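Local coordinates for putative vitamin-B12 independent methionine synthase family protein (Listeria monocytogenes, PDB 1YPX) that probably transfers a methyl group from a folate donor to homocysteine, as in zinc-dependent, cobalamin-independent methionine synthases, at residues T44-K47 against Y48-K52; P115-E118 against D119-L123; G262-I266 against D267-L271; V358-A361 against N362-G366. One frame throughout, in Å; residues are numbered along the deposited sequence.

Contact 1 (T44-K47 against Y48-K52)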
loop_
_atom_site.group_PDB
_atom_site.type_symbol
_atom_site.label_atom_id
_atom_site.label_comp_id
_atom_site.label_asym_id
_atom_site.label_seq_id
_atom_site.Cartn_x
_atom_site.Cartn_y
_atom_site.Cartn_z
ATOM N N THR A 44 19.358 11.334 1.496
ATOM C CA THR A 44 19.897 11.766 0.211
ATOM C C THR A 44 19.267 10.911 -0.880
ATOM O O THR A 44 18.765 11.417 -1.887
ATOM C CB THR A 44 21.433 11.567 0.180
ATOM O OG1 THR A 44 22.016 12.228 1.310
ATOM C CG2 THR A 44 22.039 12.126 -1.105
ATOM N N GLU A 45 19.289 9.602 -0.667
ATOM C CA GLU A 45 18.724 8.675 -1.633
ATOM C C GLU A 45 17.248 8.923 -1.870
ATOM O O GLU A 45 16.824 9.038 -3.016
ATOM C CB GLU A 45 18.954 7.239 -1.174
ATOM C CG GLU A 45 20.422 6.864 -1.186
ATOM C CD GLU A 45 21.122 7.304 -2.463
ATOM O OE1 GLU A 45 20.851 6.700 -3.529
ATOM O OE2 GLU A 45 21.930 8.267 -2.403
ATOM N N ILE A 46 16.472 9.001 -0.788
ATOM C CA ILE A 46 15.040 9.246 -0.892
ATOM C C ILE A 46 14.836 10.509 -1.721
ATOM O O ILE A 46 14.079 10.507 -2.694
ATOM C CB ILE A 46 14.380 9.403 0.516
ATOM C CG1 ILE A 46 14.421 8.070 1.253
ATOM C CG2 ILE A 46 12.929 9.847 0.396
ATOM C CD1 ILE A 46 13.707 8.070 2.580
ATOM N N LYS A 47 15.534 11.580 -1.351
ATOM C CA LYS A 47 15.426 12.840 -2.085
ATOM C C LYS A 47 15.631 12.620 -3.587
ATOM O O LYS A 47 14.911 13.178 -4.424
ATOM C CB LYS A 47 16.442 13.870 -1.572
ATOM C CG LYS A 47 15.988 14.635 -0.338
ATOM C CD LYS A 47 16.718 15.962 -0.206
ATOM C CE LYS A 47 16.285 16.737 1.041
ATOM N NZ LYS A 47 16.766 16.111 2.307
ATOM N N TYR A 48 16.615 11.797 -3.925
ATOM C CA TYR A 48 16.889 11.505 -5.319
ATOM C C TYR A 48 15.697 10.828 -6.013
ATOM O O TYR A 48 15.353 11.187 -7.143
ATOM C CB TYR A 48 18.156 10.646 -5.427
ATOM C CG TYR A 48 18.368 10.089 -6.805
ATOM C CD1 TYR A 48 18.125 8.738 -7.066
ATOM C CD2 TYR A 48 18.733 10.917 -7.870
ATOM C CE1 TYR A 48 18.227 8.222 -8.346
ATOM C CE2 TYR A 48 18.841 10.407 -9.160
ATOM C CZ TYR A 48 18.581 9.054 -9.387
ATOM O OH TYR A 48 18.653 8.533 -10.657
ATOM N N ILE A 49 15.061 9.864 -5.346
ATOM C CA ILE A 49 13.901 9.178 -5.940
ATOM C C ILE A 49 12.644 10.062 -5.939
ATOM O O ILE A 49 11.733 9.862 -6.746
ATOM C CB ILE A 49 13.564 7.806 -5.224
ATOM C CG1 ILE A 49 13.065 8.041 -3.792
ATOM C CG2 ILE A 49 14.795 6.895 -5.224
ATOM C CD1 ILE A 49 12.582 6.777 -3.094
ATOM N N VAL A 50 12.594 11.031 -5.023
ATOM C CA VAL A 50 11.460 11.946 -4.947
ATOM C C VAL A 50 11.395 12.749 -6.243
ATOM O O VAL A 50 10.341 12.840 -6.871
ATOM C CB VAL A 50 11.586 12.939 -3.765
ATOM C CG1 VAL A 50 10.512 14.020 -3.872
ATOM C CG2 VAL A 50 11.444 12.200 -2.454
ATOM N N GLU A 51 12.524 13.331 -6.648
ATOM C CA GLU A 51 12.540 14.114 -7.878
ATOM C C GLU A 51 12.230 13.256 -9.102
ATOM O O GLU A 51 11.464 13.672 -9.977
ATOM C CB GLU A 51 13.884 14.828 -8.079
ATOM C CG GLU A 51 13.834 16.363 -7.829
ATOM C CD GLU A 51 12.779 17.095 -8.676
ATOM O OE1 GLU A 51 11.568 16.865 -8.459
ATOM O OE2 GLU A 51 13.154 17.909 -9.553
ATOM N N LYS A 52 12.809 12.059 -9.153
ATOM C CA LYS A 52 12.593 11.157 -10.279
ATOM C C LYS A 52 11.121 10.801 -10.508
ATOM O O LYS A 52 10.673 10.689 -11.657
ATOM C CB LYS A 52 13.441 9.892 -10.107
ATOM C CG LYS A 52 14.942 10.178 -10.162
ATOM C CD LYS A 52 15.356 10.841 -11.498
ATOM C CE LYS A 52 16.674 11.644 -11.370
ATOM N NZ LYS A 52 17.189 12.310 -12.626
#
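K47 O receives two amides from the next turn of helix 35-56. E51 N is 3.3 Å from K47 O with a nearly straight approach (N-H...O 165°), while V50 N, 3.2 Å from K47 O, makes a weak bond at a poorer angle. Two other carbonyls repeat the regular alpha-helical pattern: Y48 N to T44 O at 3.0 Å, and I49 N to E45 O at 3.0 Å.

The side chains sort themselves round this backbone. On the buried flank I46 and V50 cross obliquely, branch against branch, with I46 CG2 4.0 Å from V50 CG2. The first torsion of I46 (chi1 -68°) puts CG2 anti to the backbone N, beside the carbonyl carbon, from where it reaches V50; CG1 lies beside the N instead. F122 of helix 116-127 packs on I46, and A126 of that helix meets V50. K52 CG sits 3.9 Å above one face of the Y48 ring, offset toward the rim, and W351 of helix 347-364 touches both residues. The polar ends look outward from the contact: E45 OE1 bonds T18 OG1, and K52 NZ forms a salt bridge with E55.

No side chain bonds another between 44-47 and 48-52, so the polar cohesion here is that of the main chain, and the side chains of this helix of the TIM-barrel-like fold turn to helices 116-127 and 347-364 and to loop residues such as F66.

Contact 2 (P115-E118 against D119-L123)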
loop_
_atom_site.group_PDB
_atom_site.type_symbol
_atom_site.label_atom_id
_atom_site.label_comp_id
_atom_site.label_asym_id
_atom_site.label_seq_id
_atom_site.Cartn_x
_atom_site.Cartn_y
_atom_site.Cartn_z
ATOM N N PRO A 115 8.252 5.667 14.580
ATOM C CA PRO A 115 9.306 6.285 13.764
ATOM C C PRO A 115 8.806 6.704 12.379
ATOM O O PRO A 115 9.407 7.560 11.724
ATOM C CB PRO A 115 10.359 5.187 13.666
ATOM C CG PRO A 115 10.145 4.410 14.901
ATOM C CD PRO A 115 8.661 4.319 14.999
ATOM N N PHE A 116 7.714 6.091 11.933
ATOM C CA PHE A 116 7.141 6.399 10.633
ATOM C C PHE A 116 6.595 7.814 10.546
ATOM O O PHE A 116 6.380 8.320 9.454
ATOM C CB PHE A 116 6.034 5.391 10.296
ATOM C CG PHE A 116 6.542 4.094 9.736
ATOM C CD1 PHE A 116 7.745 3.557 10.176
ATOM C CD2 PHE A 116 5.794 3.394 8.789
ATOM C CE1 PHE A 116 8.210 2.336 9.684
ATOM C CE2 PHE A 116 6.238 2.166 8.281
ATOM C CZ PHE A 116 7.447 1.638 8.728
ATOM N N ILE A 117 6.386 8.458 11.689
ATOM C CA ILE A 117 5.858 9.826 11.710
ATOM C C ILE A 117 6.847 10.865 11.183
ATOM O O ILE A 117 6.464 11.755 10.414
ATOM C CB ILE A 117 5.430 10.235 13.117
ATOM C CG1 ILE A 117 4.437 9.205 13.669
ATOM C CG2 ILE A 117 4.763 11.601 13.078
ATOM C CD1 ILE A 117 3.125 9.160 12.904
ATOM N N GLU A 118 8.115 10.743 11.590
ATOM C CA GLU A 118 9.169 11.664 11.143
ATOM C C GLU A 118 9.545 11.288 9.717
ATOM O O GLU A 118 9.916 12.156 8.923
ATOM C CB GLU A 118 10.437 11.547 12.011
ATOM C CG GLU A 118 11.033 12.844 12.627
ATOM C CD GLU A 118 11.116 14.070 11.688
ATOM O OE1 GLU A 118 11.920 14.089 10.730
ATOM O OE2 GLU A 118 10.366 15.034 11.945
ATOM N N ASP A 119 9.486 9.993 9.390
ATOM C CA ASP A 119 9.840 9.575 8.026
ATOM C C ASP A 119 8.829 10.194 7.057
ATOM O O ASP A 119 9.163 10.476 5.911
ATOM C CB ASP A 119 9.835 8.038 7.850
ATOM C CG ASP A 119 10.768 7.313 8.821
ATOM O OD1 ASP A 119 11.717 7.931 9.358
ATOM O OD2 ASP A 119 10.555 6.096 9.034
ATOM N N PHE A 120 7.597 10.410 7.515
ATOM C CA PHE A 120 6.605 11.018 6.636
ATOM C C PHE A 120 6.904 12.512 6.500
ATOM O O PHE A 120 7.012 13.038 5.387
ATOM C CB PHE A 120 5.191 10.835 7.162
ATOM C CG PHE A 120 4.167 11.484 6.296
ATOM C CD1 PHE A 120 3.911 10.985 5.020
ATOM C CD2 PHE A 120 3.529 12.654 6.708
ATOM C CE1 PHE A 120 3.043 11.641 4.161
ATOM C CE2 PHE A 120 2.659 13.322 5.859
ATOM C CZ PHE A 120 2.412 12.818 4.576
ATOM N N ILE A 121 7.037 13.182 7.643
ATOM C CA ILE A 121 7.363 14.596 7.689
ATOM C C ILE A 121 8.539 14.842 6.729
ATOM O O ILE A 121 8.553 15.819 5.979
ATOM C CB ILE A 121 7.772 15.014 9.131
ATOM C CG1 ILE A 121 6.599 14.838 10.083
ATOM C CG2 ILE A 121 8.220 16.455 9.170
ATOM C CD1 ILE A 121 6.990 14.976 11.543
ATOM N N PHE A 122 9.523 13.952 6.749
ATOM C CA PHE A 122 10.668 14.110 5.859
ATOM C C PHE A 122 10.245 14.039 4.403
ATOM O O PHE A 122 10.600 14.904 3.609
ATOM C CB PHE A 122 11.696 13.019 6.096
ATOM C CG PHE A 122 12.859 13.097 5.171
ATOM C CD1 PHE A 122 13.898 13.976 5.428
ATOM C CD2 PHE A 122 12.908 12.307 4.027
ATOM C CE1 PHE A 122 14.977 14.067 4.563
ATOM C CE2 PHE A 122 13.987 12.392 3.150
ATOM C CZ PHE A 122 15.026 13.273 3.417
ATOM N N LEU A 123 9.513 12.982 4.059
ATOM C CA LEU A 123 9.030 12.786 2.706
ATOM C C LEU A 123 8.214 13.989 2.298
ATOM O O LEU A 123 8.473 14.595 1.269
ATOM C CB LEU A 123 8.138 11.548 2.615
ATOM C CG LEU A 123 7.425 11.470 1.255
ATOM C CD1 LEU A 123 8.315 10.739 0.291
ATOM C CD2 LEU A 123 6.061 10.796 1.355
#
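Between P115-E118 and D119-L123 the chain closes through I121 N to I117 O at 3.2 Å, almost straight (174°), and F122 N to E118 O at 2.8 Å; F120 N also bonds F116 O, and D119 N holds P115 O only weakly.

D119 folds back toward P115 and F116. Its CG stands anti to the carbonyl carbon, beside the backbone N (chi1 -57°), which brings the carboxylate up to these two residues. OD2 of D119 lies 4.0 Å from F116 CD1, and the planes of ring and carboxylate are 43° apart. The carboxylate is not bonded to P115 O, an acceptor like itself; D119 OD1 forms a salt bridge with R39 NH1, which probably steadies its charge in this buried place.

Helix 116-127 flanks the TIM-barrel-like domain. F120 carries its ring off to A133 and Q135 of strand 132-138 and to F176 of helix 158-178, while the F116 ring stacks on W71 and meets H114 and F75 edge-to-face.

I121, whose CB points back at the preceding turn, meets two side chains there. E118 bends at chi2 and slants across I121, its OE2 3.4 Å from I121 CD1. The same methyl, CD1 of I121, is 4.3 Å from I117 CG2.

Contact 3 (G262-I266 against D267-L271)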
loop_
_atom_site.group_PDB
_atom_site.type_symbol
_atom_site.label_atom_id
_atom_site.label_comp_id
_atom_site.label_asym_id
_atom_site.label_seq_id
_atom_site.Cartn_x
_atom_site.Cartn_y
_atom_site.Cartn_z
ATOM N N GLY A 262 -17.519 -4.627 -1.865
ATOM C CA GLY A 262 -18.866 -4.299 -1.439
ATOM C C GLY A 262 -18.989 -3.882 0.015
ATOM O O GLY A 262 -19.792 -3.012 0.349
ATOM N N LYS A 263 -18.183 -4.487 0.882
ATOM C CA LYS A 263 -18.237 -4.190 2.307
ATOM C C LYS A 263 -17.146 -3.257 2.844
ATOM O O LYS A 263 -17.395 -2.447 3.739
ATOM C CB LYS A 263 -18.221 -5.505 3.091
ATOM C CG LYS A 263 -19.409 -6.417 2.805
ATOM C CD LYS A 263 -19.397 -7.664 3.694
ATOM C CE LYS A 263 -20.562 -8.608 3.366
ATOM N NZ LYS A 263 -20.488 -9.909 4.098
ATOM N N LEU A 264 -15.941 -3.378 2.299
ATOM C CA LEU A 264 -14.798 -2.564 2.721
ATOM C C LEU A 264 -15.016 -1.077 2.451
ATOM O O LEU A 264 -15.269 -0.685 1.316
ATOM C CB LEU A 264 -13.547 -3.030 1.981
ATOM C CG LEU A 264 -12.302 -3.255 2.820
ATOM C CD1 LEU A 264 -11.986 -1.985 3.593
ATOM C CD2 LEU A 264 -12.532 -4.420 3.758
ATOM N N ASN A 265 -14.888 -0.249 3.485
ATOM C CA ASN A 265 -15.089 1.195 3.341
ATOM C C ASN A 265 -13.842 1.961 2.938
ATOM O O ASN A 265 -13.478 2.969 3.553
ATOM C CB ASN A 265 -15.645 1.770 4.637
ATOM C CG ASN A 265 -17.035 1.284 4.910
ATOM O OD1 ASN A 265 -17.908 1.398 4.054
ATOM N ND2 ASN A 265 -17.257 0.737 6.094
ATOM N N ILE A 266 -13.208 1.491 1.871
ATOM C CA ILE A 266 -11.984 2.090 1.380
ATOM C C ILE A 266 -12.200 2.927 0.113
ATOM O O ILE A 266 -13.120 2.679 -0.661
ATOM C CB ILE A 266 -10.931 0.965 1.200
ATOM C CG1 ILE A 266 -9.749 1.244 2.118
ATOM C CG2 ILE A 266 -10.494 0.826 -0.235
ATOM C CD1 ILE A 266 -8.844 0.060 2.307
ATOM N N ASP A 267 -11.359 3.934 -0.087
ATOM C CA ASP A 267 -11.514 4.810 -1.238
ATOM C C ASP A 267 -11.112 4.217 -2.575
ATOM O O ASP A 267 -11.847 4.342 -3.548
ATOM C CB ASP A 267 -10.749 6.102 -0.994
ATOM C CG ASP A 267 -11.253 6.837 0.216
ATOM O OD1 ASP A 267 -12.431 7.259 0.181
ATOM O OD2 ASP A 267 -10.487 6.980 1.200
ATOM N N GLY A 268 -9.946 3.588 -2.631
ATOM C CA GLY A 268 -9.499 2.996 -3.866
ATOM C C GLY A 268 -8.805 1.698 -3.558
ATOM O O GLY A 268 -8.415 1.465 -2.414
ATOM N N PHE A 269 -8.638 0.862 -4.580
ATOM C CA PHE A 269 -7.985 -0.450 -4.450
ATOM C C PHE A 269 -6.930 -0.675 -5.543
ATOM O O PHE A 269 -7.217 -0.516 -6.725
ATOM C CB PHE A 269 -9.029 -1.570 -4.575
ATOM C CG PHE A 269 -9.715 -1.932 -3.288
ATOM C CD1 PHE A 269 -9.042 -2.650 -2.302
ATOM C CD2 PHE A 269 -11.055 -1.614 -3.088
ATOM C CE1 PHE A 269 -9.700 -3.057 -1.129
ATOM C CE2 PHE A 269 -11.727 -2.013 -1.923
ATOM C CZ PHE A 269 -11.046 -2.739 -0.941
ATOM N N PHE A 270 -5.718 -1.050 -5.153
ATOM C CA PHE A 270 -4.673 -1.342 -6.130
ATOM C C PHE A 270 -4.637 -2.854 -6.345
ATOM O O PHE A 270 -4.046 -3.608 -5.553
ATOM C CB PHE A 270 -3.309 -0.843 -5.660
ATOM C CG PHE A 270 -3.126 0.644 -5.819
ATOM C CD1 PHE A 270 -3.799 1.537 -4.979
ATOM C CD2 PHE A 270 -2.267 1.152 -6.800
ATOM C CE1 PHE A 270 -3.612 2.916 -5.109
ATOM C CE2 PHE A 270 -2.067 2.524 -6.944
ATOM C CZ PHE A 270 -2.738 3.413 -6.096
ATOM N N LEU A 271 -5.304 -3.270 -7.425
ATOM C CA LEU A 271 -5.450 -4.665 -7.846
ATOM C C LEU A 271 -4.485 -5.002 -8.965
ATOM O O LEU A 271 -4.459 -4.304 -9.975
ATOM C CB LEU A 271 -6.865 -4.888 -8.369
ATOM C CG LEU A 271 -7.985 -4.516 -7.412
ATOM C CD1 LEU A 271 -9.322 -4.392 -8.157
ATOM C CD2 LEU A 271 -8.047 -5.593 -6.351
#
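Two aliphatic side chains meet the F269 ring from different directions: I266 from over a face, L264 from the rim. The three sit where a loop enters strand 268-272 of the parallel, TIM-barrel-like sheet. I266 CG2 is 3.7 Å from the centroid of the F269 ring and 17° off its normal, a CH-pi contact shifted toward the CE2 side, with CG2 to CE2 at 3.5 Å. L264 CB instead meets the ring edge near its plane, 3.9 Å from F269 CZ, and the two side chains run at about a right angle.

The ring gets there because F269 CG is anti to the carbonyl carbon and beside the backbone N (chi1 -86°), which swings it back along the chain toward the loop. F261 adds an edge-to-face partner, and M236 of strand 233-238 touches both I266 and F269.

Ahead of I266 the backbone folds into an inverse gamma turn centred on N265, closed by a weak bond of 3.0 Å from I266 N to L264 O. D267 turns its carboxylate away from the hydrophobic group, and its OD2 is held by the amide I234 N and by the ammonium of K228.

Contact 4 (V358-A361 against N362-G366)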
loop_
_atom_site.group_PDB
_atom_site.type_symbol
_atom_site.label_atom_id
_atom_site.label_comp_id
_atom_site.label_asym_id
_atom_site.label_seq_id
_atom_site.Cartn_x
_atom_site.Cartn_y
_atom_site.Cartn_z
ATOM N N VAL A 358 2.192 7.086 -17.053
ATOM C CA VAL A 358 1.787 8.483 -17.196
ATOM C C VAL A 358 1.255 8.810 -18.593
ATOM O O VAL A 358 0.308 9.586 -18.739
ATOM C CB VAL A 358 2.962 9.471 -16.910
ATOM C CG1 VAL A 358 2.514 10.898 -17.197
ATOM C CG2 VAL A 358 3.431 9.347 -15.457
ATOM N N ARG A 359 1.878 8.235 -19.615
ATOM C CA ARG A 359 1.472 8.473 -20.997
ATOM C C ARG A 359 0.139 7.799 -21.287
ATOM O O ARG A 359 -0.797 8.425 -21.795
ATOM C CB ARG A 359 2.547 7.926 -21.930
ATOM C CG ARG A 359 2.337 8.158 -23.419
ATOM C CD ARG A 359 3.359 7.302 -24.152
ATOM N NE ARG A 359 4.539 7.118 -23.293
ATOM C CZ ARG A 359 5.407 6.123 -23.412
ATOM N NH1 ARG A 359 6.435 6.040 -22.576
ATOM N NH2 ARG A 359 5.232 5.209 -24.367
ATOM N N LEU A 360 0.057 6.513 -20.957
ATOM C CA LEU A 360 -1.169 5.762 -21.179
ATOM C C LEU A 360 -2.376 6.403 -20.495
ATOM O O LEU A 360 -3.406 6.625 -21.123
ATOM C CB LEU A 360 -0.990 4.317 -20.694
ATOM C CG LEU A 360 -0.406 3.306 -21.695
ATOM C CD1 LEU A 360 -1.462 3.027 -22.757
ATOM C CD2 LEU A 360 0.883 3.821 -22.345
ATOM N N ALA A 361 -2.240 6.701 -19.207
ATOM C CA ALA A 361 -3.319 7.301 -18.430
ATOM C C ALA A 361 -3.694 8.656 -18.989
ATOM O O ALA A 361 -4.811 9.132 -18.811
ATOM C CB ALA A 361 -2.895 7.449 -16.968
ATOM N N ASN A 362 -2.744 9.295 -19.652
ATOM C CA ASN A 362 -3.031 10.598 -20.195
ATOM C C ASN A 362 -3.908 10.482 -21.427
ATOM O O ASN A 362 -4.984 11.083 -21.488
ATOM C CB ASN A 362 -1.743 11.348 -20.525
ATOM C CG ASN A 362 -2.013 12.781 -20.946
ATOM O OD1 ASN A 362 -2.743 13.510 -20.262
ATOM N ND2 ASN A 362 -1.433 13.194 -22.070
ATOM N N ASP A 363 -3.467 9.700 -22.411
ATOM C CA ASP A 363 -4.279 9.561 -23.611
ATOM C C ASP A 363 -5.539 8.714 -23.391
ATOM O O ASP A 363 -6.395 8.634 -24.275
ATOM C CB ASP A 363 -3.446 9.023 -24.790
ATOM C CG ASP A 363 -2.822 7.675 -24.509
ATOM O OD1 ASP A 363 -3.508 6.827 -23.899
ATOM O OD2 ASP A 363 -1.656 7.464 -24.922
ATOM N N ILE A 364 -5.669 8.092 -22.219
ATOM C CA ILE A 364 -6.868 7.303 -21.930
ATOM C C ILE A 364 -7.828 8.130 -21.107
ATOM O O ILE A 364 -9.011 8.218 -21.419
ATOM C CB ILE A 364 -6.573 6.012 -21.139
ATOM C CG1 ILE A 364 -5.882 4.997 -22.043
ATOM C CG2 ILE A 364 -7.881 5.409 -20.607
ATOM C CD1 ILE A 364 -5.587 3.706 -21.353
ATOM N N TRP A 365 -7.315 8.734 -20.044
ATOM C CA TRP A 365 -8.148 9.554 -19.183
ATOM C C TRP A 365 -8.015 11.034 -19.534
ATOM O O TRP A 365 -6.987 11.477 -20.051
ATOM C CB TRP A 365 -7.794 9.267 -17.720
ATOM C CG TRP A 365 -8.358 7.917 -17.267
ATOM C CD1 TRP A 365 -9.673 7.619 -17.013
ATOM C CD2 TRP A 365 -7.633 6.682 -17.095
ATOM N NE1 TRP A 365 -9.809 6.285 -16.702
ATOM C CE2 TRP A 365 -8.581 5.687 -16.743
ATOM C CE3 TRP A 365 -6.283 6.324 -17.207
ATOM C CZ2 TRP A 365 -8.221 4.358 -16.502
ATOM C CZ3 TRP A 365 -5.922 5.000 -16.968
ATOM C CH2 TRP A 365 -6.896 4.029 -16.615
ATOM N N GLY A 366 -9.070 11.792 -19.272
ATOM C CA GLY A 366 -9.046 13.208 -19.593
ATOM C C GLY A 366 -9.946 13.537 -20.777
ATOM O O GLY A 366 -9.478 13.742 -21.900
#
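W365 starts beside A361: its CB lies 3.2 Å from A361 O, the carbonyl that also accepts W365 N at 2.8 Å. CG stands anti to the W365 carbonyl carbon and beside the backbone N (chi1 -75°), which turns the indole back along the last turn of the helix. CD2 passes A361 O more loosely. Farther along, CE3 of W365 comes 3.4 Å from A361 CA and 3.6 Å from A361 CB, so the six-membered ring presents its edge to the alanine, with CA near its plane. CZ3 remains close to the same methyl, and at the five-membered ring NE1 bonds L325 O.

I364 lies over a face rather than at the rim, its CG2 3.7 Å above the middle of the indole, and Y8 stacks with the same side chain.

Here helix 347-364, the final helix of the TIM-barrel-like domain, ends: W365 is the first residue to leave helical angles. Its ring rests on L328 and L330 of strand 328-332 and on I316 of helix 310-322.

Within the closing turns D363 N meets R359 O at 3.0 Å, nearly straight (168°), while I364 N bonds L360 O weakly. Along the same flank, L360 CD1 approaches I364 CD1 at 4.4 Å.

Overall arrangement
Contacts 1 and 2 lie on neighbouring helices and touch: the F122 ring of contact 2 takes I46 CG2 at 3.9 Å from its CE2 and K47 NZ at 3.5 Å from its CZ. Contact 4 comes within about 8 Å of contact 1 (nearest atoms), and its helix 347-364 reaches that contact through W351. Contact 3 sits on the opposite side of the chain's centre from contacts 1 and 2, with centres about 30 and 25 Å away, and about 23 Å from that of contact 4. Its F269 side chain lies near, without touching, H237, C239 and C334, which could form an empty metal site, consistent with the family's zinc dependence; F270 O bonds H237 ND1.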